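Local coordinates for protein R.Pab1 family restriction endonuclease (Campylobacter coli, PDB 7CFA) that acts as a restriction DNA glycosylase of the R.PabI family, probably excising adenine bases from its DNA recognition sequence, at residues Leu179-Ile182 with Asn183-Asn187; Glu202-Arg205 with Asn206-Asn209; Leu221-Asn224 with His225-Asn228. The protein carries 2 engineered substitutions. All coordinates share one frame; numbering follows the deposited sequence.

Contact 1 (Leu179-Ile182 with Asn183-Asn187)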
ATOM      1  N   LEU A 179       1.952   9.834 -25.844  1.00 61.40           N
ATOM      2  CA  LEU A 179       2.608  11.075 -25.465  1.00 62.35           C
ATOM      3  C   LEU A 179       3.490  11.594 -26.593  1.00 65.74           C
ATOM      4  O   LEU A 179       4.059  10.826 -27.372  1.00 62.89           O
ATOM      5  CB  LEU A 179       3.450  10.871 -24.204  1.00 55.76           C
ATOM      6  CG  LEU A 179       2.714  10.445 -22.932  1.00 53.62           C
ATOM      7  CD1 LEU A 179       3.708  10.061 -21.851  1.00 55.64           C
ATOM      8  CD2 LEU A 179       1.800  11.558 -22.447  1.00 49.12           C
ATOM      9  N   LYS A 180       3.596  12.916 -26.670  1.00 63.85           N
ATOM     10  CA  LYS A 180       4.517  13.573 -27.584  1.00 71.72           C
ATOM     11  C   LYS A 180       5.779  13.975 -26.833  1.00 77.38           C
ATOM     12  O   LYS A 180       5.743  14.269 -25.635  1.00 71.22           O
ATOM     13  CB  LYS A 180       3.876  14.806 -28.222  1.00 69.84           C
ATOM     14  CG  LYS A 180       2.603  14.520 -29.001  1.00 69.86           C
ATOM     15  CD  LYS A 180       2.043  15.783 -29.637  1.00 71.20           C
ATOM     16  CE  LYS A 180       1.616  16.793 -28.584  1.00 65.73           C
ATOM     17  NZ  LYS A 180       1.015  18.013 -29.191  1.00 61.69           N
ATOM     18  N   ASN A 181       6.902  13.977 -27.545  1.00 74.49           N
ATOM     19  CA  ASN A 181       8.160  14.421 -26.959  1.00 77.10           C
ATOM     20  C   ASN A 181       8.201  15.949 -26.976  1.00 80.00           C
ATOM     21  O   ASN A 181       7.197  16.619 -27.234  1.00 78.22           O
ATOM     22  CB  ASN A 181       9.344  13.790 -27.691  1.00 86.80           C
ATOM     23  CG  ASN A 181       9.356  14.105 -29.178  1.00 93.70           C
ATOM     24  OD1 ASN A 181       8.580  14.929 -29.662  1.00100.58           O
ATOM     25  ND2 ASN A 181      10.250  13.449 -29.909  1.00 90.15           N
ATOM     26  N   ILE A 182       9.376  16.522 -26.704  1.00 82.95           N
ATOM     27  CA  ILE A 182       9.501  17.973 -26.696  1.00 78.14           C
ATOM     28  C   ILE A 182       9.339  18.557 -28.094  1.00 74.07           C
ATOM     29  O   ILE A 182       8.968  19.727 -28.236  1.00 74.36           O
ATOM     30  CB  ILE A 182      10.848  18.388 -26.072  1.00 81.03           C
ATOM     31  CG1 ILE A 182      10.883  19.897 -25.821  1.00 87.20           C
ATOM     32  CG2 ILE A 182      12.008  17.954 -26.955  1.00 80.57           C
ATOM     33  CD1 ILE A 182       9.752  20.395 -24.946  1.00 86.59           C
ATOM     34  N   ASN A 183       9.592  17.767 -29.136  1.00 82.33           N
ATOM     35  CA  ASN A 183       9.427  18.211 -30.512  1.00 86.87           C
ATOM     36  C   ASN A 183       8.029  17.943 -31.053  1.00 83.02           C
ATOM     37  O   ASN A 183       7.798  18.115 -32.255  1.00 83.80           O
ATOM     38  CB  ASN A 183      10.466  17.536 -31.414  1.00 97.32           C
ATOM     39  CG  ASN A 183      11.890  17.810 -30.968  1.00106.26           C
ATOM     40  OD1 ASN A 183      12.163  18.803 -30.294  1.00106.55           O
ATOM     41  ND2 ASN A 183      12.809  16.930 -31.351  1.00110.29           N
ATOM     42  N   GLY A 184       7.095  17.527 -30.200  1.00 76.12           N
ATOM     43  CA  GLY A 184       5.757  17.213 -30.658  1.00 70.68           C
ATOM     44  C   GLY A 184       5.643  15.925 -31.439  1.00 77.43           C
ATOM     45  O   GLY A 184       4.698  15.766 -32.216  1.00 72.94           O
ATOM     46  N   GLU A 185       6.576  14.996 -31.254  1.00 87.47           N
ATOM     47  CA  GLU A 185       6.591  13.729 -31.972  1.00 87.55           C
ATOM     48  C   GLU A 185       6.169  12.603 -31.039  1.00 81.35           C
ATOM     49  O   GLU A 185       6.652  12.516 -29.905  1.00 80.97           O
ATOM     50  CB  GLU A 185       7.983  13.440 -32.539  1.00 95.59           C
ATOM     51  CG  GLU A 185       8.481  14.467 -33.536  1.00101.34           C
ATOM     52  CD  GLU A 185       9.930  14.241 -33.918  1.00108.58           C
ATOM     53  OE1 GLU A 185      10.757  14.008 -33.009  1.00109.97           O
ATOM     54  OE2 GLU A 185      10.242  14.284 -35.126  1.00112.13           O
ATOM     55  N   ARG A 186       5.271  11.744 -31.519  1.00 79.42           N
ATOM     56  CA  ARG A 186       4.876  10.542 -30.783  1.00 76.03           C
ATOM     57  C   ARG A 186       5.792   9.385 -31.186  1.00 79.79           C
ATOM     58  O   ARG A 186       5.411   8.449 -31.890  1.00 84.05           O
ATOM     59  CB  ARG A 186       3.408  10.218 -31.034  1.00 72.53           C
ATOM     60  CG  ARG A 186       2.439  11.205 -30.401  1.00 71.78           C
ATOM     61  CD  ARG A 186       0.989  10.824 -30.662  1.00 71.15           C
ATOM     62  NE  ARG A 186       0.062  11.730 -29.986  1.00 73.97           N
ATOM     63  CZ  ARG A 186      -0.403  12.858 -30.516  1.00 65.15           C
ATOM     64  NH1 ARG A 186      -0.031  13.224 -31.734  1.00 65.81           N
ATOM     65  NH2 ARG A 186      -1.240  13.622 -29.827  1.00 55.59           N
ATOM     66  N   ASN A 187       7.038   9.473 -30.716  1.00 80.83           N
ATOM     67  CA  ASN A 187       8.076   8.506 -31.052  1.00 83.42           C
ATOM     68  C   ASN A 187       8.515   7.676 -29.851  1.00 82.41           C
ATOM     69  O   ASN A 187       9.626   7.136 -29.852  1.00 93.73           O
ATOM     70  CB  ASN A 187       9.281   9.221 -31.662  1.00 89.44           C
ATOM     71  CG  ASN A 187       9.949  10.173 -30.686  1.00 88.77           C
ATOM     72  OD1 ASN A 187       9.343  10.593 -29.699  1.00 74.56           O
ATOM     73  ND2 ASN A 187      11.202  10.521 -30.959  1.00 98.34           N
TER
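Asn181 OD1 draws in two backbone N-H groups, one from within the turn (Asn183) and one from just beyond it (Glu185). Glu185 N gives it the short bond, 2.6 Å to Asn181 OD1 with 160° at the hydrogen, and approaches from above the plane of the side-chain carbonyl. Asn183 N adds a weak, bent bond to the same oxygen. The other end of the amide is used as well: Asn181 ND2 donates almost straight to Glu185 OE1 at 3.2 Å, within its own amide plane and onto the carboxylate lone pair that faces away from OE2. Asn181 reaches both partners because CG stands between its backbone N and carbonyl carbon (chi1 58°), which turns the amide in toward the backbone of residues 183-185. The backbone closes the same ring. Gly184 N bonds to Asn181 O at 3.1 Å in a type I turn, and Asn181 N to Glu185 O at 2.8 Å; with Gly184 at positive phi, this is the pattern of a type I turn followed by a G1 bulge. At the open end of the hairpin Lys180 and Arg186 meet. Lys180 CG sits 3.7 Å above the centre of one face of the Arg186 guanidinium, aliphatic chain against flat cation. Their charged ends are held from outside, Lys180 NZ by Asp9 and Glu202, Arg186 NH2 by Glu202 and NE by Leu178 O. With backbone and side-chain bonds both converging on one asparagine, the turn has a defined shape without regular strands, while the shared carboxylate of Glu202 probably offsets the two neighbouring positive charges.

Contact 2 (Glu202-Arg205 with Asn206-Asn209)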
ATOM      1  N   GLU A 202      -1.603  15.444 -25.195  1.00 52.22           N
ATOM      2  CA  GLU A 202      -2.347  16.449 -25.946  1.00 53.78           C
ATOM      3  C   GLU A 202      -3.813  16.390 -25.537  1.00 50.66           C
ATOM      4  O   GLU A 202      -4.482  15.370 -25.735  1.00 48.69           O
ATOM      5  CB  GLU A 202      -2.182  16.224 -27.446  1.00 47.61           C
ATOM      6  CG  GLU A 202      -2.971  17.198 -28.300  1.00 67.41           C
ATOM      7  CD  GLU A 202      -2.706  17.017 -29.779  1.00 67.80           C
ATOM      8  OE1 GLU A 202      -1.583  16.602 -30.138  1.00 70.62           O
ATOM      9  OE2 GLU A 202      -3.625  17.283 -30.583  1.00 70.77           O
ATOM     10  N   ILE A 203      -4.311  17.482 -24.965  1.00 45.57           N
ATOM     11  CA  ILE A 203      -5.709  17.618 -24.578  1.00 46.01           C
ATOM     12  C   ILE A 203      -6.347  18.646 -25.499  1.00 51.54           C
ATOM     13  O   ILE A 203      -5.847  19.770 -25.620  1.00 51.35           O
ATOM     14  CB  ILE A 203      -5.848  18.040 -23.106  1.00 48.09           C
ATOM     15  CG1 ILE A 203      -5.036  17.106 -22.206  1.00 49.08           C
ATOM     16  CG2 ILE A 203      -7.313  18.054 -22.694  1.00 56.32           C
ATOM     17  CD1 ILE A 203      -4.973  17.560 -20.763  1.00 51.58           C
ATOM     18  N   SER A 204      -7.442  18.266 -26.149  1.00 48.45           N
ATOM     19  CA  SER A 204      -8.107  19.154 -27.093  1.00 53.08           C
ATOM     20  C   SER A 204      -9.596  18.831 -27.100  1.00 52.53           C
ATOM     21  O   SER A 204     -10.083  18.041 -26.287  1.00 50.89           O
ATOM     22  CB  SER A 204      -7.493  19.021 -28.492  1.00 53.04           C
ATOM     23  OG  SER A 204      -7.819  17.770 -29.071  1.00 55.43           O
ATOM     24  N   ARG A 205     -10.318  19.449 -28.038  1.00 50.94           N
ATOM     25  CA  ARG A 205     -11.746  19.200 -28.186  1.00 57.20           C
ATOM     26  C   ARG A 205     -12.057  17.735 -28.465  1.00 57.26           C
ATOM     27  O   ARG A 205     -13.173  17.286 -28.179  1.00 65.47           O
ATOM     28  CB  ARG A 205     -12.308  20.071 -29.310  1.00 62.04           C
ATOM     29  CG  ARG A 205     -11.644  19.828 -30.657  1.00 66.74           C
ATOM     30  CD  ARG A 205     -12.246  20.699 -31.744  1.00 81.70           C
ATOM     31  NE  ARG A 205     -11.572  20.511 -33.025  1.00 90.47           N
ATOM     32  CZ  ARG A 205     -11.912  21.138 -34.146  1.00 95.24           C
ATOM     33  NH1 ARG A 205     -12.923  21.995 -34.146  1.00 92.61           N
ATOM     34  NH2 ARG A 205     -11.243  20.907 -35.267  1.00101.45           N
ATOM     35  N   ASN A 206     -11.103  16.981 -29.012  1.00 53.08           N
ATOM     36  CA  ASN A 206     -11.342  15.588 -29.362  1.00 56.01           C
ATOM     37  C   ASN A 206     -11.323  14.654 -28.160  1.00 51.66           C
ATOM     38  O   ASN A 206     -11.786  13.514 -28.281  1.00 54.70           O
ATOM     39  CB  ASN A 206     -10.306  15.117 -30.386  1.00 61.85           C
ATOM     40  CG  ASN A 206     -10.372  15.898 -31.683  1.00 70.81           C
ATOM     41  OD1 ASN A 206     -11.440  16.349 -32.098  1.00 66.79           O
ATOM     42  ND2 ASN A 206      -9.226  16.062 -32.331  1.00 81.36           N
ATOM     43  N   ASN A 207     -10.809  15.096 -27.009  1.00 42.70           N
ATOM     44  CA  ASN A 207     -10.745  14.217 -25.848  1.00 41.70           C
ATOM     45  C   ASN A 207     -11.057  14.941 -24.541  1.00 42.38           C
ATOM     46  O   ASN A 207     -10.769  14.401 -23.466  1.00 50.97           O
ATOM     47  CB  ASN A 207      -9.368  13.540 -25.748  1.00 48.76           C
ATOM     48  CG  ASN A 207      -8.223  14.537 -25.619  1.00 53.06           C
ATOM     49  OD1 ASN A 207      -8.431  15.722 -25.351  1.00 54.86           O
ATOM     50  ND2 ASN A 207      -7.001  14.053 -25.805  1.00 45.74           N
ATOM     51  N   ILE A 208     -11.631  16.145 -24.601  1.00 42.37           N
ATOM     52  CA  ILE A 208     -11.889  16.894 -23.375  1.00 39.90           C
ATOM     53  C   ILE A 208     -12.974  16.223 -22.542  1.00 39.35           C
ATOM     54  O   ILE A 208     -12.952  16.298 -21.307  1.00 42.56           O
ATOM     55  CB  ILE A 208     -12.247  18.359 -23.703  1.00 51.55           C
ATOM     56  CG1 ILE A 208     -12.443  19.171 -22.421  1.00 45.07           C
ATOM     57  CG2 ILE A 208     -13.491  18.432 -24.580  1.00 51.48           C
ATOM     58  CD1 ILE A 208     -11.240  19.163 -21.498  1.00 46.42           C
ATOM     59  N   ASN A 209     -13.926  15.540 -23.185  1.00 39.89           N
ATOM     60  CA  ASN A 209     -15.009  14.906 -22.441  1.00 60.50           C
ATOM     61  C   ASN A 209     -14.518  13.776 -21.546  1.00 54.11           C
ATOM     62  O   ASN A 209     -15.227  13.393 -20.609  1.00 52.18           O
ATOM     63  CB  ASN A 209     -16.081  14.390 -23.400  1.00 64.03           C
ATOM     64  CG  ASN A 209     -17.027  15.484 -23.849  1.00 84.40           C
ATOM     65  OD1 ASN A 209     -18.022  15.772 -23.184  1.00 93.95           O
ATOM     66  ND2 ASN A 209     -16.717  16.109 -24.979  1.00 92.44           N
TER
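Asn207 turns its CG into the gap between its own backbone N and carbonyl carbon (chi1 60°), and a small chi2 then lays the amide back along the end of the strand, where it meets Glu202 and Ser204. Asn207 ND2 donates to Glu202 O at 2.8 Å, with 164° at the hydrogen; the donor is in the carbonyl plane, and the acceptor in turn lies in the amide plane. Asn207 OD1 takes the N-H of Ser204 at 2.8 Å, the donor tilted somewhat from the plane of the side-chain C=O. One amide therefore satisfies the carbonyl and the N-H that flank Ile203, much as the backbone of an adjoining strand would. The main chain bends back to make this possible: Asn207 N reaches Ser204 O at 3.1 Å, from well above the carbonyl plane. Inside the bend, Asn206 N makes a weak bond to Ser204 OG, 3.4 Å long. Ile203 CG2 passes 3.7 Å from Asn207 OD1, the two side chains crossing at about a right angle. On the apolar side the same methyl comes within 4.3 Å of Ile208 CD1, and both isoleucines pack on Ile82 and Phe86 of helix 79-88. The backbone angles of Arg205 and Asn206 are those of a type I beta turn, and the whole is a tight strand-to-helix connection, leading from strand 198-203 into helix 208-219 with an asparagine amide pairing with the end of the strand.

Contact 3 (Leu221-Asn224 with His225-Asn228). Engineered in segment 225-228: Asn228 (natural residue Asp).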
ATOM      1  N   LEU A 221     -17.365   9.922  -5.446  1.00 43.56           N
ATOM      2  CA  LEU A 221     -16.444   9.168  -4.603  1.00 49.36           C
ATOM      3  C   LEU A 221     -16.883   9.212  -3.144  1.00 52.49           C
ATOM      4  O   LEU A 221     -16.932   8.178  -2.468  1.00 53.52           O
ATOM      5  CB  LEU A 221     -15.026   9.715  -4.766  1.00 56.38           C
ATOM      6  CG  LEU A 221     -13.879   8.803  -4.332  1.00 63.37           C
ATOM      7  CD1 LEU A 221     -14.004   7.439  -4.989  1.00 54.02           C
ATOM      8  CD2 LEU A 221     -12.547   9.441  -4.679  1.00 65.20           C
ATOM      9  N   SER A 222     -17.211  10.400  -2.647  1.00 54.82           N
ATOM     10  CA  SER A 222     -17.665  10.577  -1.274  1.00 62.77           C
ATOM     11  C   SER A 222     -18.457  11.875  -1.198  1.00 60.98           C
ATOM     12  O   SER A 222     -18.558  12.622  -2.176  1.00 63.93           O
ATOM     13  CB  SER A 222     -16.488  10.592  -0.296  1.00 54.45           C
ATOM     14  OG  SER A 222     -15.692  11.748  -0.488  1.00 55.92           O
ATOM     15  N   ASN A 223     -19.019  12.142  -0.018  1.00 60.70           N
ATOM     16  CA  ASN A 223     -19.741  13.394   0.180  1.00 65.97           C
ATOM     17  C   ASN A 223     -18.798  14.589   0.135  1.00 57.95           C
ATOM     18  O   ASN A 223     -19.145  15.639  -0.419  1.00 67.01           O
ATOM     19  CB  ASN A 223     -20.509  13.361   1.500  1.00 80.22           C
ATOM     20  CG  ASN A 223     -21.919  12.823   1.341  1.00 90.66           C
ATOM     21  OD1 ASN A 223     -22.571  13.054   0.322  1.00 90.62           O
ATOM     22  ND2 ASN A 223     -22.396  12.102   2.349  1.00 97.24           N
ATOM     23  N   ASN A 224     -17.601  14.453   0.713  1.00 59.62           N
ATOM     24  CA  ASN A 224     -16.631  15.542   0.648  1.00 60.49           C
ATOM     25  C   ASN A 224     -16.201  15.806  -0.789  1.00 58.79           C
ATOM     26  O   ASN A 224     -16.125  16.965  -1.217  1.00 57.96           O
ATOM     27  CB  ASN A 224     -15.420  15.226   1.526  1.00 65.06           C
ATOM     28  CG  ASN A 224     -15.754  15.242   3.007  1.00 67.91           C
ATOM     29  OD1 ASN A 224     -16.743  15.842   3.426  1.00 66.67           O
ATOM     30  ND2 ASN A 224     -14.921  14.587   3.808  1.00 74.15           N
ATOM     31  N   HIS A 225     -15.923  14.744  -1.552  1.00 53.49           N
ATOM     32  CA  HIS A 225     -15.594  14.912  -2.963  1.00 50.66           C
ATOM     33  C   HIS A 225     -16.770  15.489  -3.740  1.00 54.22           C
ATOM     34  O   HIS A 225     -16.579  16.321  -4.635  1.00 60.99           O
ATOM     35  CB  HIS A 225     -15.160  13.577  -3.568  1.00 45.64           C
ATOM     36  CG  HIS A 225     -13.794  13.136  -3.147  1.00 50.76           C
ATOM     37  ND1 HIS A 225     -12.665  13.893  -3.376  1.00 53.11           N
ATOM     38  CD2 HIS A 225     -13.374  12.011  -2.523  1.00 54.26           C
ATOM     39  CE1 HIS A 225     -11.608  13.254  -2.906  1.00 50.77           C
ATOM     40  NE2 HIS A 225     -12.010  12.110  -2.384  1.00 49.55           N
ATOM     41  N   ARG A 226     -17.991  15.052  -3.422  1.00 55.76           N
ATOM     42  CA  ARG A 226     -19.170  15.629  -4.060  1.00 55.37           C
ATOM     43  C   ARG A 226     -19.240  17.130  -3.817  1.00 55.60           C
ATOM     44  O   ARG A 226     -19.471  17.908  -4.751  1.00 53.01           O
ATOM     45  CB  ARG A 226     -20.439  14.948  -3.548  1.00 53.96           C
ATOM     46  CG  ARG A 226     -21.706  15.381  -4.271  1.00 56.27           C
ATOM     47  CD  ARG A 226     -22.867  15.562  -3.306  1.00 70.85           C
ATOM     48  NE  ARG A 226     -23.136  14.357  -2.525  1.00 76.48           N
ATOM     49  CZ  ARG A 226     -24.006  13.416  -2.876  1.00 78.32           C
ATOM     50  NH1 ARG A 226     -24.698  13.533  -4.001  1.00 81.45           N
ATOM     51  NH2 ARG A 226     -24.183  12.355  -2.101  1.00 80.44           N
ATOM     52  N   TYR A 227     -19.031  17.553  -2.568  1.00 56.14           N
ATOM     53  CA  TYR A 227     -19.093  18.973  -2.232  1.00 57.56           C
ATOM     54  C   TYR A 227     -18.021  19.765  -2.968  1.00 50.47           C
ATOM     55  O   TYR A 227     -18.295  20.850  -3.492  1.00 56.21           O
ATOM     56  CB  TYR A 227     -18.956  19.152  -0.718  1.00 60.69           C
ATOM     57  CG  TYR A 227     -19.030  20.588  -0.241  1.00 60.29           C
ATOM     58  CD1 TYR A 227     -20.238  21.150   0.148  1.00 70.89           C
ATOM     59  CD2 TYR A 227     -17.889  21.377  -0.169  1.00 62.69           C
ATOM     60  CE1 TYR A 227     -20.309  22.460   0.588  1.00 68.69           C
ATOM     61  CE2 TYR A 227     -17.949  22.685   0.268  1.00 62.84           C
ATOM     62  CZ  TYR A 227     -19.162  23.222   0.646  1.00 66.51           C
ATOM     63  OH  TYR A 227     -19.225  24.524   1.082  1.00 70.87           O
ATOM     64  N   ASN A 228     -16.794  19.239  -3.019  1.00 50.99           N
ATOM     65  CA  ASN A 228     -15.705  19.971  -3.658  1.00 52.71           C
ATOM     66  C   ASN A 228     -15.940  20.122  -5.155  1.00 51.20           C
ATOM     67  O   ASN A 228     -15.747  21.212  -5.711  1.00 50.85           O
ATOM     68  CB  ASN A 228     -14.374  19.268  -3.389  1.00 50.45           C
ATOM     69  CG  ASN A 228     -13.969  19.329  -1.930  1.00 55.07           C
ATOM     70  OD1 ASN A 228     -14.479  20.150  -1.168  1.00 55.60           O
ATOM     71  ND2 ASN A 228     -13.045  18.463  -1.533  1.00 55.78           N
TER
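The guanidinium of Arg226 and the amide of Asn223 lie nearly coplanar, 29° apart, and meet at the guanidinium edge. Asn223 OD1 sits there in plane, gripped side-on by two nitrogens: Arg226 NH2 at 3.0 Å and Arg226 NE at 3.2 Å. Bends at chi2 and chi3 fold the arginine back over the first turn of the helix to reach it, while its third nitrogen, NH1, goes to the carbonyl oxygens of Leu104 and Asn107. The imidazole of His225 is approached obliquely by Leu221 CD2, 3.5 Å from His225 CD2, and by Ser222 OG, 3.1 Å from that same carbon. Its ND1 is hydrogen-bonded to Tyr55 OH, which also bonds to ND2 of Asn228, an engineered residue replacing the natural aspartate; Asn228 OD1 accepts from Ala69 N. Ser222 OG takes the N-H of His225 at 3.2 Å, almost straight at 170°, and Ser222 O begins the helical bonding by accepting from Arg226 N at 2.8 Å. Tyr227 N to Asn223 O and Asn228 N to Asn224 O carry it on. This is a serine N-cap opening helix 223-237, whose first turn Arg226 NH1 links to the end of helix 94-106 and the residues just after it.

In the fold
Contacts 1 and 2 are joined directly, although their centres lie 17 Å apart: Glu202 OE1 of contact 2 receives Arg186 NH2 at 3.0 Å and Lys180 NZ at 3.1 Å, both from contact 1. The carboxylate thus ties the loop 179-187 to strand 198-203, which pairs with strand 8-13. Contact 3 stands apart, its centre 25 Å from that of contact 2 and 36 Å from that of contact 1, with nearest atoms about 16 and 23 Å away. Helix 208-219, which starts in contact 2, is followed directly in the chain by the helix capped in contact 3. All three lie outside the strands of the large antiparallel sheet.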